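Lectin (PDB 6LI7) binds sugars such as N-acetylgalactosamine through a bound calcium ion, consistent with a calcium-dependent mushroom lectin. Local coordinates at residues V250-L255 with Y283-L288; V254-D259 with V308-L313; Y262-N267 with F295-T300. All blocks are in the same frame, centred on the assembly; numbering follows the deposited sequence.

Overall arrangement
In the second half of the chain, strand 249-259 supplies the first segment of both interaction 1 and interaction 2. The chain then forms 261-266, the first segment of interaction 3, and returns along 281-285, where interaction 1 closes its loop. Next, 293-301 comes back beside 261-266 to close interaction 3, so interactions 1 and 3 cross. Strand 307-316 finally reaches the other edge of 249-259, closing interaction 2 around the nested interaction 3. Interactions 1 and 2 thus build one antiparallel sheet on both edges of 249-259. Interaction 3 lies in a second sheet, whose L264, V266, F295 and I297 pack against side chains of the first.

Interaction 1: V250-L255 with Y283-L288; sequences VCATVL and YTIPNL
A252 and I285 face each other as a hydrogen-bonded antiparallel pair: A252 N donates to I285 O, and I285 N returns a nearly straight bond to A252 O at 2.8 Å. V254 and Y283 repeat the two-way exchange further along, with the non-hydrogen-bonded pair T253-T284 between them. On the face shared by A252, V254, I285 and Y283 the packing is apolar. I285 CG1 lies anti to the carbonyl carbon (chi1 -58°), and the I285 side chain crosses that of V254 obliquely, CD1 3.7 Å from V254 CG2. L288, past the end of strand 281-285, folds back over 250-255. Its CB rests 3.5 Å from V250 O, and CG continues past that oxygen toward A252 N. CD1 lies 3.4 Å from C251 C, and both branches, CD1 and CD2, also touch A252 CB. C251 directs SG beside its own backbone N (chi1 -62°), touching P286 CA at 3.8 Å; the same sulfur is disulfide-bonded to C89, in the first half of the chain. Y283 OH is hydrogen-bonded to Y262 OH in the facing sheet. The regular ladder ends after I285, where the chain leaves the strand at P286. Beyond it V250 O receives a weak bond from L288 N, and one water donates both to V250 O at 2.6 Å and to P286 O. Backbone exchange and hydrocarbon packing therefore carry the pairing, with no charged side chain across it, and a water bridges the V250 and P286 carbonyls at the strand's end.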
ATOM      1  N   VAL A 250     -10.164  -6.380   4.847  1.00 33.13           N
ATOM      2  CA  VAL A 250     -10.605  -6.444   3.422  1.00 28.09           C
ATOM      3  C   VAL A 250      -9.485  -7.002   2.538  1.00 26.03           C
ATOM      4  O   VAL A 250      -9.672  -8.081   1.951  1.00 27.01           O
ATOM      5  CB  VAL A 250     -11.088  -5.050   2.999  1.00 31.20           C
ATOM      6  CG1 VAL A 250     -11.572  -5.043   1.554  1.00 32.63           C
ATOM      7  CG2 VAL A 250     -12.149  -4.498   3.917  1.00 30.07           C
ATOM      8  N   CYS A 251      -8.358  -6.283   2.394  1.00 25.43           N
ATOM      9  CA  CYS A 251      -7.239  -6.659   1.473  1.00 28.05           C
ATOM     10  C   CYS A 251      -5.938  -6.579   2.280  1.00 26.33           C
ATOM     11  O   CYS A 251      -5.838  -5.727   3.202  1.00 24.80           O
ATOM     12  CB  CYS A 251      -7.125  -5.742   0.230  1.00 35.43           C
ATOM     13  SG  CYS A 251      -8.614  -5.791  -0.845  1.00 52.40           S
ATOM     14  N   ALA A 252      -4.969  -7.380   1.885  1.00 26.19           N
ATOM     15  CA  ALA A 252      -3.572  -7.273   2.348  1.00 29.88           C
ATOM     16  C   ALA A 252      -2.663  -7.090   1.138  1.00 27.44           C
ATOM     17  O   ALA A 252      -2.976  -7.646   0.052  1.00 24.12           O
ATOM     18  CB  ALA A 252      -3.181  -8.509   3.089  1.00 30.56           C
ATOM     19  N   THR A 253      -1.594  -6.316   1.339  1.00 25.93           N
ATOM     20  CA  THR A 253      -0.434  -6.273   0.433  1.00 26.44           C
ATOM     21  C   THR A 253       0.732  -6.835   1.212  1.00 24.04           C
ATOM     22  O   THR A 253       0.956  -6.395   2.370  1.00 21.75           O
ATOM     23  CB  THR A 253      -0.101  -4.840  -0.010  1.00 34.64           C
ATOM     24  OG1 THR A 253      -1.333  -4.284  -0.454  1.00 28.76           O
ATOM     25  CG2 THR A 253       0.911  -4.772  -1.146  1.00 31.97           C
ATOM     26  N   VAL A 254       1.473  -7.721   0.597  1.00 22.27           N
ATOM     27  CA  VAL A 254       2.601  -8.398   1.277  1.00 26.34           C
ATOM     28  C   VAL A 254       3.856  -8.142   0.457  1.00 24.48           C
ATOM     29  O   VAL A 254       3.803  -8.300  -0.770  1.00 26.55           O
ATOM     30  CB  VAL A 254       2.351  -9.909   1.396  1.00 26.57           C
ATOM     31  CG1 VAL A 254       3.508 -10.607   2.095  1.00 27.96           C
ATOM     32  CG2 VAL A 254       1.032 -10.171   2.088  1.00 30.29           C
ATOM     33  N   LEU A 255       4.901  -7.718   1.129  1.00 23.07           N
ATOM     34  CA  LEU A 255       6.242  -7.570   0.538  1.00 23.03           C
ATOM     35  C   LEU A 255       7.147  -8.554   1.271  1.00 22.07           C
ATOM     36  O   LEU A 255       7.203  -8.487   2.511  1.00 23.96           O
ATOM     37  CB  LEU A 255       6.710  -6.127   0.702  1.00 24.21           C
ATOM     38  CG  LEU A 255       8.119  -5.895   0.141  1.00 21.94           C
ATOM     39  CD1 LEU A 255       8.148  -6.115  -1.364  1.00 24.89           C
ATOM     40  CD2 LEU A 255       8.612  -4.500   0.507  1.00 25.74           C
ATOM     41  N   TYR A 283       2.718  -9.118  -3.191  1.00 24.95           N
ATOM     42  CA  TYR A 283       1.459  -9.836  -3.489  1.00 25.81           C
ATOM     43  C   TYR A 283       0.274  -9.043  -2.958  1.00 25.53           C
ATOM     44  O   TYR A 283       0.400  -8.281  -1.974  1.00 26.31           O
ATOM     45  CB  TYR A 283       1.478 -11.236  -2.881  1.00 26.29           C
ATOM     46  CG  TYR A 283       2.634 -12.116  -3.282  1.00 26.05           C
ATOM     47  CD1 TYR A 283       2.576 -12.907  -4.406  1.00 28.64           C
ATOM     48  CD2 TYR A 283       3.779 -12.181  -2.508  1.00 26.97           C
ATOM     49  CE1 TYR A 283       3.651 -13.702  -4.782  1.00 30.60           C
ATOM     50  CE2 TYR A 283       4.846 -12.997  -2.844  1.00 27.06           C
ATOM     51  CZ  TYR A 283       4.790 -13.746  -4.002  1.00 26.11           C
ATOM     52  OH  TYR A 283       5.829 -14.567  -4.310  1.00 31.03           O
ATOM     53  N   THR A 284      -0.862  -9.221  -3.623  1.00 26.73           N
ATOM     54  CA  THR A 284      -2.166  -8.682  -3.205  1.00 26.20           C
ATOM     55  C   THR A 284      -3.010  -9.881  -2.779  1.00 27.84           C
ATOM     56  O   THR A 284      -3.011 -10.890  -3.492  1.00 28.25           O
ATOM     57  CB  THR A 284      -2.837  -7.906  -4.343  1.00 26.11           C
ATOM     58  OG1 THR A 284      -2.055  -6.725  -4.494  1.00 26.84           O
ATOM     59  CG2 THR A 284      -4.260  -7.476  -4.028  1.00 26.50           C
ATOM     60  N   ILE A 285      -3.637  -9.775  -1.617  1.00 28.18           N
ATOM     61  CA  ILE A 285      -4.628 -10.769  -1.104  1.00 27.34           C
ATOM     62  C   ILE A 285      -5.954 -10.023  -1.032  1.00 23.73           C
ATOM     63  O   ILE A 285      -6.184  -9.194  -0.160  1.00 28.22           O
ATOM     64  CB  ILE A 285      -4.142 -11.365   0.235  1.00 32.42           C
ATOM     65  CG1 ILE A 285      -2.772 -12.020   0.022  1.00 31.61           C
ATOM     66  CG2 ILE A 285      -5.175 -12.380   0.768  1.00 30.41           C
ATOM     67  CD1 ILE A 285      -2.012 -12.017   1.249  1.00 40.66           C
ATOM     68  N   PRO A 286      -6.786 -10.132  -2.075  1.00 25.21           N
ATOM     69  CA  PRO A 286      -7.990  -9.316  -2.181  1.00 27.52           C
ATOM     70  C   PRO A 286      -9.187  -9.956  -1.449  1.00 31.94           C
ATOM     71  O   PRO A 286     -10.249  -9.344  -1.360  1.00 30.31           O
ATOM     72  CB  PRO A 286      -8.215  -9.380  -3.685  1.00 27.31           C
ATOM     73  CG  PRO A 286      -7.860 -10.813  -4.015  1.00 26.81           C
ATOM     74  CD  PRO A 286      -6.631 -11.085  -3.179  1.00 26.51           C
ATOM     75  N   ASN A 287      -9.008 -11.179  -0.928  1.00 32.96           N
ATOM     76  CA  ASN A 287     -10.132 -11.968  -0.347  1.00 36.87           C
ATOM     77  C   ASN A 287      -9.820 -12.353   1.108  1.00 33.90           C
ATOM     78  O   ASN A 287      -9.942 -13.539   1.414  1.00 32.57           O
ATOM     79  CB  ASN A 287     -10.366 -13.239  -1.169  1.00 34.02           C
ATOM     80  CG  ASN A 287      -9.123 -14.111  -1.292  1.00 39.83           C
ATOM     81  OD1 ASN A 287      -7.988 -13.652  -1.084  1.00 35.56           O
ATOM     82  ND2 ASN A 287      -9.309 -15.348  -1.745  1.00 36.35           N
ATOM     83  N   LEU A 288      -9.358 -11.435   1.952  1.00 29.77           N
ATOM     84  CA  LEU A 288      -9.047 -11.799   3.365  1.00 31.83           C
ATOM     85  C   LEU A 288     -10.325 -12.333   4.052  1.00 34.74           C
ATOM     86  O   LEU A 288     -11.428 -11.855   3.762  1.00 30.45           O
ATOM     87  CB  LEU A 288      -8.549 -10.590   4.143  1.00 29.36           C
ATOM     88  CG  LEU A 288      -7.134 -10.108   3.821  1.00 26.98           C
ATOM     89  CD1 LEU A 288      -6.873  -8.848   4.636  1.00 26.81           C
ATOM     90  CD2 LEU A 288      -6.105 -11.173   4.138  1.00 29.17           C
TER
HETATM   91  O   HOH W   1     -11.806  -8.700   0.553  1.00 35.81           O

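Interaction 2: V254-D259 with V308-L313; sequences VLIAAD and VIATIL. With CA (calcium ion), chain E; NGA (2-acetamido-2-deoxy-beta-D-galactopyranose), chain I.
The flat groups that meet here are peptide units: those of L255 with T311 and of A257 with I309 trade two N-H...O bonds each. T311 N and I309 N donate to L255 O and A257 O, the latter at 3.0 Å. On the sheet face of L255, A257, I309 and T311, A257 CB touches I309 CG2. On the opposite face V308 sets CG2 anti to its backbone N (chi1 62° for CG1), bringing it 3.9 Å from A258 CB. A310 CB nestles 4.1 Å from I256 CB, and V254 runs alongside I312, CG1 against I312 CG1. At the strand's end the D259 carboxylate turns to the sugar site: OD1 binds calcium at 2.4 Å, while OD2 comes within 2.5 Å of NGA O4 and accepts a bond from W364 NE1. NGA O3 and O4 bind the same ion, so calcium joins protein to sugar. D260, N301, G303 and P305 complete its protein ligands. Strand 254-259 runs between 281-285 and 307-316, whose far edge meets 321-325; I256, V308 and I312 face the second sheet at I297 and F295.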
ATOM      1  N   VAL A 254       1.473  -7.721   0.597  1.00 22.27           N
ATOM      2  CA  VAL A 254       2.601  -8.398   1.277  1.00 26.34           C
ATOM      3  C   VAL A 254       3.856  -8.142   0.457  1.00 24.48           C
ATOM      4  O   VAL A 254       3.803  -8.300  -0.770  1.00 26.55           O
ATOM      5  CB  VAL A 254       2.351  -9.909   1.396  1.00 26.57           C
ATOM      6  CG1 VAL A 254       3.508 -10.607   2.095  1.00 27.96           C
ATOM      7  CG2 VAL A 254       1.032 -10.171   2.088  1.00 30.29           C
ATOM      8  N   LEU A 255       4.901  -7.718   1.129  1.00 23.07           N
ATOM      9  CA  LEU A 255       6.242  -7.570   0.538  1.00 23.03           C
ATOM     10  C   LEU A 255       7.147  -8.554   1.271  1.00 22.07           C
ATOM     11  O   LEU A 255       7.203  -8.487   2.511  1.00 23.96           O
ATOM     12  CB  LEU A 255       6.710  -6.127   0.702  1.00 24.21           C
ATOM     13  CG  LEU A 255       8.119  -5.895   0.141  1.00 21.94           C
ATOM     14  CD1 LEU A 255       8.148  -6.115  -1.364  1.00 24.89           C
ATOM     15  CD2 LEU A 255       8.612  -4.500   0.507  1.00 25.74           C
ATOM     16  N   ILE A 256       7.854  -9.414   0.548  1.00 21.59           N
ATOM     17  CA  ILE A 256       8.644 -10.479   1.193  1.00 21.98           C
ATOM     18  C   ILE A 256       9.901 -10.818   0.387  1.00 23.86           C
ATOM     19  O   ILE A 256       9.890 -10.819  -0.838  1.00 24.64           O
ATOM     20  CB  ILE A 256       7.735 -11.701   1.400  1.00 23.26           C
ATOM     21  CG1 ILE A 256       8.466 -12.869   2.063  1.00 25.81           C
ATOM     22  CG2 ILE A 256       7.058 -12.085   0.098  1.00 26.14           C
ATOM     23  CD1 ILE A 256       7.519 -13.942   2.638  1.00 25.46           C
ATOM     24  N   ALA A 257      10.923 -11.234   1.105  1.00 24.46           N
ATOM     25  CA  ALA A 257      12.171 -11.759   0.521  1.00 27.49           C
ATOM     26  C   ALA A 257      12.754 -12.764   1.515  1.00 25.58           C
ATOM     27  O   ALA A 257      12.572 -12.604   2.753  1.00 25.09           O
ATOM     28  CB  ALA A 257      13.151 -10.595   0.269  1.00 26.68           C
ATOM     29  N   ALA A 258      13.540 -13.705   1.025  1.00 25.19           N
ATOM     30  CA  ALA A 258      14.220 -14.650   1.923  1.00 24.83           C
ATOM     31  C   ALA A 258      15.607 -15.037   1.385  1.00 24.20           C
ATOM     32  O   ALA A 258      15.759 -15.265   0.196  1.00 26.77           O
ATOM     33  CB  ALA A 258      13.347 -15.876   2.109  1.00 25.50           C
ATOM     34  N   ASP A 259      16.523 -15.247   2.315  1.00 25.41           N
ATOM     35  CA  ASP A 259      17.809 -15.921   2.087  1.00 25.99           C
ATOM     36  C   ASP A 259      17.720 -17.401   2.511  1.00 26.10           C
ATOM     37  O   ASP A 259      17.647 -17.596   3.719  1.00 26.01           O
ATOM     38  CB  ASP A 259      18.917 -15.226   2.858  1.00 27.70           C
ATOM     39  CG  ASP A 259      20.285 -15.867   2.658  1.00 29.44           C
ATOM     40  OD1 ASP A 259      20.340 -16.992   2.104  1.00 27.36           O
ATOM     41  OD2 ASP A 259      21.272 -15.201   3.001  1.00 29.43           O
ATOM     42  N   VAL A 308      14.366 -14.363   6.778  1.00 25.96           N
ATOM     43  CA  VAL A 308      13.178 -13.987   5.993  1.00 24.05           C
ATOM     44  C   VAL A 308      12.710 -12.635   6.527  1.00 23.42           C
ATOM     45  O   VAL A 308      12.879 -12.337   7.701  1.00 23.76           O
ATOM     46  CB  VAL A 308      12.124 -15.106   5.993  1.00 24.68           C
ATOM     47  CG1 VAL A 308      11.610 -15.406   7.394  1.00 26.61           C
ATOM     48  CG2 VAL A 308      10.994 -14.749   5.066  1.00 23.81           C
ATOM     49  N   ILE A 309      12.234 -11.793   5.619  1.00 25.10           N
ATOM     50  CA  ILE A 309      11.811 -10.424   5.982  1.00 23.32           C
ATOM     51  C   ILE A 309      10.527 -10.127   5.237  1.00 23.11           C
ATOM     52  O   ILE A 309      10.409 -10.507   4.082  1.00 21.59           O
ATOM     53  CB  ILE A 309      12.908  -9.373   5.704  1.00 23.16           C
ATOM     54  CG1 ILE A 309      12.511  -8.016   6.292  1.00 22.90           C
ATOM     55  CG2 ILE A 309      13.242  -9.291   4.213  1.00 23.66           C
ATOM     56  CD1 ILE A 309      13.654  -7.005   6.288  1.00 30.55           C
ATOM     57  N   ALA A 310       9.585  -9.487   5.921  1.00 26.23           N
ATOM     58  CA  ALA A 310       8.306  -9.135   5.261  1.00 25.28           C
ATOM     59  C   ALA A 310       7.663  -7.934   5.916  1.00 22.11           C
ATOM     60  O   ALA A 310       7.911  -7.670   7.103  1.00 24.34           O
ATOM     61  CB  ALA A 310       7.352 -10.302   5.204  1.00 23.51           C
ATOM     62  N   THR A 311       6.863  -7.235   5.114  1.00 22.97           N
ATOM     63  CA  THR A 311       5.956  -6.158   5.565  1.00 23.18           C
ATOM     64  C   THR A 311       4.590  -6.487   5.025  1.00 24.73           C
ATOM     65  O   THR A 311       4.513  -6.830   3.857  1.00 22.88           O
ATOM     66  CB  THR A 311       6.451  -4.783   5.096  1.00 24.55           C
ATOM     67  OG1 THR A 311       7.811  -4.654   5.530  1.00 24.05           O
ATOM     68  CG2 THR A 311       5.648  -3.636   5.672  1.00 24.63           C
ATOM     69  N   ILE A 312       3.563  -6.329   5.851  1.00 26.11           N
ATOM     70  CA  ILE A 312       2.160  -6.652   5.469  1.00 26.86           C
ATOM     71  C   ILE A 312       1.308  -5.466   5.841  1.00 25.12           C
ATOM     72  O   ILE A 312       1.417  -5.010   6.967  1.00 24.70           O
ATOM     73  CB  ILE A 312       1.639  -7.921   6.148  1.00 28.49           C
ATOM     74  CG1 ILE A 312       2.540  -9.096   5.782  1.00 29.42           C
ATOM     75  CG2 ILE A 312       0.198  -8.178   5.745  1.00 31.17           C
ATOM     76  CD1 ILE A 312       2.366 -10.295   6.676  1.00 32.02           C
ATOM     77  N   LEU A 313       0.539  -4.953   4.900  1.00 24.85           N
ATOM     78  CA  LEU A 313      -0.432  -3.897   5.249  1.00 26.29           C
ATOM     79  C   LEU A 313      -1.826  -4.499   5.047  1.00 24.93           C
ATOM     80  O   LEU A 313      -2.109  -5.025   3.928  1.00 24.30           O
ATOM     81  CB  LEU A 313      -0.224  -2.647   4.380  1.00 28.93           C
ATOM     82  CG  LEU A 313      -0.954  -1.443   4.972  1.00 33.07           C
ATOM     83  CD1 LEU A 313      -0.327  -0.097   4.659  1.00 42.72           C
ATOM     84  CD2 LEU A 313      -2.342  -1.455   4.460  1.00 41.57           C
TER
HETATM   85 CA    CA E 407      21.837 -18.687   2.727  1.00 29.59          CA
HETATM   86  C1  NGA I 411      26.144 -16.832   0.386  1.00 43.65           C
HETATM   87  C2  NGA I 411      25.178 -18.032   0.595  1.00 42.10           C
HETATM   88  C3  NGA I 411      23.761 -17.555   0.222  1.00 36.25           C
HETATM   89  C4  NGA I 411      23.478 -16.281   1.024  1.00 33.32           C
HETATM   90  C5  NGA I 411      24.639 -15.241   1.011  1.00 37.96           C
HETATM   91  C6  NGA I 411      24.288 -14.041   1.864  1.00 37.14           C
HETATM   92  C7  NGA I 411      26.210 -20.278   0.508  1.00 38.61           C
HETATM   93  C8  NGA I 411      26.516 -21.440  -0.402  1.00 47.17           C
HETATM   94  N2  NGA I 411      25.634 -19.247  -0.124  1.00 41.29           N
HETATM   95  O1  NGA I 411      27.469 -17.205   0.539  1.00 60.56           O
HETATM   96  O3  NGA I 411      22.705 -18.531   0.557  1.00 36.15           O
HETATM   97  O4  NGA I 411      23.195 -16.714   2.412  1.00 27.65           O
HETATM   98  O5  NGA I 411      25.868 -15.901   1.467  1.00 39.53           O
HETATM   99  O6  NGA I 411      25.260 -13.048   1.835  1.00 38.10           O
HETATM  100  O7  NGA I 411      26.510 -20.335   1.727  1.00 42.56           O

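Interaction 3: Y262-N267 with F295-T300; sequences YTLYVN and FAINAT. With NAG (2-acetamido-2-deoxy-beta-D-glucopyranose), chain D.
V266 packs alongside the F295 ring, with V266 CG2 3.7 Å from F295 CD2 and CG1 near CE2. The L264 side chain slants over that of I297, with CD1 4.0 Å from I297 CG1. I297 sends its other branch, CG2, to Y262 CB at 3.9 Å. Y262 itself holds CG between its backbone N and carbonyl carbon (chi1 69°), which swings the ring away from 295-300 and carries OH to a hydrogen bond with D281 OD2. The strands are antiparallel neighbours, hydrogen-bonded at T263-N298 and Y265-A296, inside one sheet of a beta sandwich: L264, V266, F295 and I297 look inward at the sheet of 249-259, where I256 and I285 are among their partners. The other face bears T263, Y265, A296 and N298. There A296 O sits at the edge of the Y265 ring, in its plane, 3.6 Å from CD1, while this ring meets that of F340 almost at right angles. N298 turns CG anti to its backbone N (chi1 172°), and ND2 is covalently joined to NAG C1 at 1.4 Å. N298, A299 and T300 form an N-glycosylation sequon; T300 OG1 lies 3.5 Å from NAG C6 and is hydrogen-bonded to S235 OG. I336 and F340 touch N298 beside the glycan.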
ATOM      1  N   TYR A 262      11.535 -18.945  -0.271  1.00 27.93           N
ATOM      2  CA  TYR A 262      10.362 -19.024   0.633  1.00 28.81           C
ATOM      3  C   TYR A 262       9.191 -19.523  -0.204  1.00 28.82           C
ATOM      4  O   TYR A 262       9.209 -19.387  -1.455  1.00 28.20           O
ATOM      5  CB  TYR A 262      10.006 -17.694   1.338  1.00 29.13           C
ATOM      6  CG  TYR A 262       9.468 -16.678   0.367  1.00 29.00           C
ATOM      7  CD1 TYR A 262      10.329 -15.913  -0.416  1.00 26.85           C
ATOM      8  CD2 TYR A 262       8.120 -16.642   0.075  1.00 27.02           C
ATOM      9  CE1 TYR A 262       9.836 -15.064  -1.408  1.00 26.06           C
ATOM     10  CE2 TYR A 262       7.619 -15.850  -0.941  1.00 28.32           C
ATOM     11  CZ  TYR A 262       8.474 -15.039  -1.675  1.00 26.61           C
ATOM     12  OH  TYR A 262       7.940 -14.281  -2.671  1.00 28.16           O
ATOM     13  N   THR A 263       8.180 -20.012   0.509  1.00 29.89           N
ATOM     14  CA  THR A 263       6.796 -20.138   0.013  1.00 31.57           C
ATOM     15  C   THR A 263       5.870 -19.539   1.057  1.00 29.71           C
ATOM     16  O   THR A 263       6.071 -19.819   2.295  1.00 28.20           O
ATOM     17  CB  THR A 263       6.399 -21.599  -0.217  1.00 37.63           C
ATOM     18  OG1 THR A 263       7.379 -22.169  -1.076  1.00 43.10           O
ATOM     19  CG2 THR A 263       5.021 -21.729  -0.840  1.00 46.95           C
ATOM     20  N   LEU A 264       4.906 -18.762   0.579  1.00 26.16           N
ATOM     21  CA  LEU A 264       4.060 -17.933   1.446  1.00 28.14           C
ATOM     22  C   LEU A 264       2.643 -18.483   1.323  1.00 26.78           C
ATOM     23  O   LEU A 264       2.232 -18.703   0.179  1.00 27.08           O
ATOM     24  CB  LEU A 264       4.092 -16.497   0.944  1.00 28.05           C
ATOM     25  CG  LEU A 264       3.113 -15.534   1.599  1.00 26.19           C
ATOM     26  CD1 LEU A 264       3.399 -15.352   3.075  1.00 26.50           C
ATOM     27  CD2 LEU A 264       3.176 -14.191   0.889  1.00 29.00           C
ATOM     28  N   TYR A 265       1.942 -18.539   2.453  1.00 29.13           N
ATOM     29  CA  TYR A 265       0.558 -19.078   2.609  1.00 30.29           C
ATOM     30  C   TYR A 265      -0.259 -18.087   3.404  1.00 26.27           C
ATOM     31  O   TYR A 265       0.266 -17.504   4.329  1.00 27.74           O
ATOM     32  CB  TYR A 265       0.579 -20.403   3.375  1.00 32.58           C
ATOM     33  CG  TYR A 265       1.379 -21.470   2.685  1.00 33.08           C
ATOM     34  CD1 TYR A 265       2.735 -21.627   2.944  1.00 34.58           C
ATOM     35  CD2 TYR A 265       0.774 -22.310   1.772  1.00 36.41           C
ATOM     36  CE1 TYR A 265       3.462 -22.594   2.277  1.00 34.66           C
ATOM     37  CE2 TYR A 265       1.485 -23.280   1.102  1.00 34.44           C
ATOM     38  CZ  TYR A 265       2.825 -23.430   1.380  1.00 35.04           C
ATOM     39  OH  TYR A 265       3.511 -24.348   0.667  1.00 38.58           O
ATOM     40  N   VAL A 266      -1.517 -17.902   3.039  1.00 28.89           N
ATOM     41  CA  VAL A 266      -2.476 -17.084   3.837  1.00 30.28           C
ATOM     42  C   VAL A 266      -3.719 -17.961   4.061  1.00 32.74           C
ATOM     43  O   VAL A 266      -4.216 -18.516   3.068  1.00 28.73           O
ATOM     44  CB  VAL A 266      -2.865 -15.792   3.098  1.00 31.65           C
ATOM     45  CG1 VAL A 266      -3.783 -14.946   3.942  1.00 33.52           C
ATOM     46  CG2 VAL A 266      -1.632 -14.986   2.718  1.00 44.76           C
ATOM     47  N   ASN A 267      -4.126 -18.137   5.311  1.00 33.78           N
ATOM     48  CA  ASN A 267      -5.228 -19.054   5.716  1.00 35.84           C
ATOM     49  C   ASN A 267      -5.062 -20.399   5.034  1.00 35.22           C
ATOM     50  O   ASN A 267      -6.029 -20.873   4.552  1.00 36.86           O
ATOM     51  CB  ASN A 267      -6.551 -18.391   5.368  1.00 33.94           C
ATOM     52  CG  ASN A 267      -6.653 -17.079   6.123  1.00 38.96           C
ATOM     53  OD1 ASN A 267      -6.111 -16.973   7.240  1.00 40.83           O
ATOM     54  ND2 ASN A 267      -7.270 -16.065   5.518  1.00 38.43           N
ATOM     55  N   PHE A 295      -0.713 -15.789   8.307  1.00 28.60           N
ATOM     56  CA  PHE A 295       0.378 -15.783   7.306  1.00 27.95           C
ATOM     57  C   PHE A 295       1.378 -16.833   7.768  1.00 26.50           C
ATOM     58  O   PHE A 295       1.837 -16.820   8.934  1.00 28.64           O
ATOM     59  CB  PHE A 295       0.954 -14.377   7.187  1.00 27.68           C
ATOM     60  CG  PHE A 295      -0.073 -13.322   6.878  1.00 27.54           C
ATOM     61  CD1 PHE A 295      -0.770 -12.679   7.891  1.00 31.14           C
ATOM     62  CD2 PHE A 295      -0.332 -12.951   5.571  1.00 29.45           C
ATOM     63  CE1 PHE A 295      -1.730 -11.711   7.608  1.00 32.70           C
ATOM     64  CE2 PHE A 295      -1.285 -11.981   5.290  1.00 27.24           C
ATOM     65  CZ  PHE A 295      -1.988 -11.365   6.298  1.00 31.86           C
ATOM     66  N   ALA A 296       1.731 -17.708   6.856  1.00 27.74           N
ATOM     67  CA  ALA A 296       2.712 -18.765   7.135  1.00 32.79           C
ATOM     68  C   ALA A 296       3.747 -18.827   5.997  1.00 29.19           C
ATOM     69  O   ALA A 296       3.409 -18.647   4.824  1.00 28.36           O
ATOM     70  CB  ALA A 296       1.977 -20.084   7.354  1.00 32.17           C
ATOM     71  N   ILE A 297       4.996 -19.069   6.382  1.00 30.48           N
ATOM     72  CA  ILE A 297       6.151 -19.067   5.465  1.00 28.15           C
ATOM     73  C   ILE A 297       6.934 -20.337   5.733  1.00 25.91           C
ATOM     74  O   ILE A 297       7.329 -20.578   6.898  1.00 27.00           O
ATOM     75  CB  ILE A 297       7.041 -17.839   5.715  1.00 27.45           C
ATOM     76  CG1 ILE A 297       6.281 -16.526   5.615  1.00 28.13           C
ATOM     77  CG2 ILE A 297       8.193 -17.891   4.750  1.00 29.93           C
ATOM     78  CD1 ILE A 297       7.035 -15.342   6.147  1.00 30.85           C
ATOM     79  N   ASN A 298       7.203 -21.062   4.670  1.00 27.25           N
ATOM     80  CA  ASN A 298       8.271 -22.068   4.630  1.00 29.51           C
ATOM     81  C   ASN A 298       9.481 -21.410   3.951  1.00 28.09           C
ATOM     82  O   ASN A 298       9.425 -21.213   2.732  1.00 28.29           O
ATOM     83  CB  ASN A 298       7.796 -23.302   3.853  1.00 32.80           C
ATOM     84  CG  ASN A 298       8.914 -24.297   3.620  1.00 35.77           C
ATOM     85  OD1 ASN A 298      10.022 -24.169   4.174  1.00 36.16           O
ATOM     86  ND2 ASN A 298       8.618 -25.300   2.819  1.00 36.13           N
ATOM     87  N   ALA A 299      10.523 -21.101   4.710  1.00 29.68           N
ATOM     88  CA  ALA A 299      11.772 -20.473   4.190  1.00 34.46           C
ATOM     89  C   ALA A 299      12.905 -21.489   4.285  1.00 34.18           C
ATOM     90  O   ALA A 299      12.984 -22.169   5.307  1.00 32.04           O
ATOM     91  CB  ALA A 299      12.121 -19.205   4.939  1.00 31.78           C
ATOM     92  N   THR A 300      13.750 -21.560   3.255  1.00 34.83           N
ATOM     93  CA  THR A 300      14.812 -22.581   3.156  1.00 35.25           C
ATOM     94  C   THR A 300      16.177 -21.891   3.067  1.00 31.36           C
ATOM     95  O   THR A 300      16.328 -21.022   2.218  1.00 32.00           O
ATOM     96  CB  THR A 300      14.508 -23.505   1.970  1.00 34.81           C
ATOM     97  OG1 THR A 300      13.204 -24.098   2.113  1.00 37.52           O
ATOM     98  CG2 THR A 300      15.547 -24.596   1.814  1.00 34.71           C
TER
HETATM   99  C1  NAG D   1       9.549 -26.324   2.438  1.00 46.19           C
HETATM  100  C2  NAG D   1       8.912 -27.641   1.946  1.00 51.90           C
HETATM  101  C3  NAG D   1      10.046 -28.621   1.665  1.00 53.43           C
HETATM  102  C4  NAG D   1      10.666 -28.088   0.371  1.00 51.52           C
HETATM  103  C5  NAG D   1      11.193 -26.696   0.720  1.00 48.52           C
HETATM  104  C6  NAG D   1      11.798 -25.958  -0.448  1.00 45.59           C
HETATM  105  C7  NAG D   1       7.772 -28.490   3.862  1.00 52.25           C
HETATM  106  C8  NAG D   1       6.434 -28.766   4.475  1.00 46.01           C
HETATM  107  N2  NAG D   1       7.723 -28.102   2.660  1.00 59.04           N
HETATM  108  O3  NAG D   1       9.547 -29.927   1.463  1.00 61.88           O
HETATM  109  O4  NAG D   1      11.609 -29.023  -0.218  1.00 65.86           O
HETATM  110  O5  NAG D   1      10.137 -25.851   1.206  1.00 45.15           O
HETATM  111  O6  NAG D   1      10.758 -25.683  -1.342  1.00 52.98           O
HETATM  112  O7  NAG D   1       8.897 -28.552   4.297  1.00 59.03           O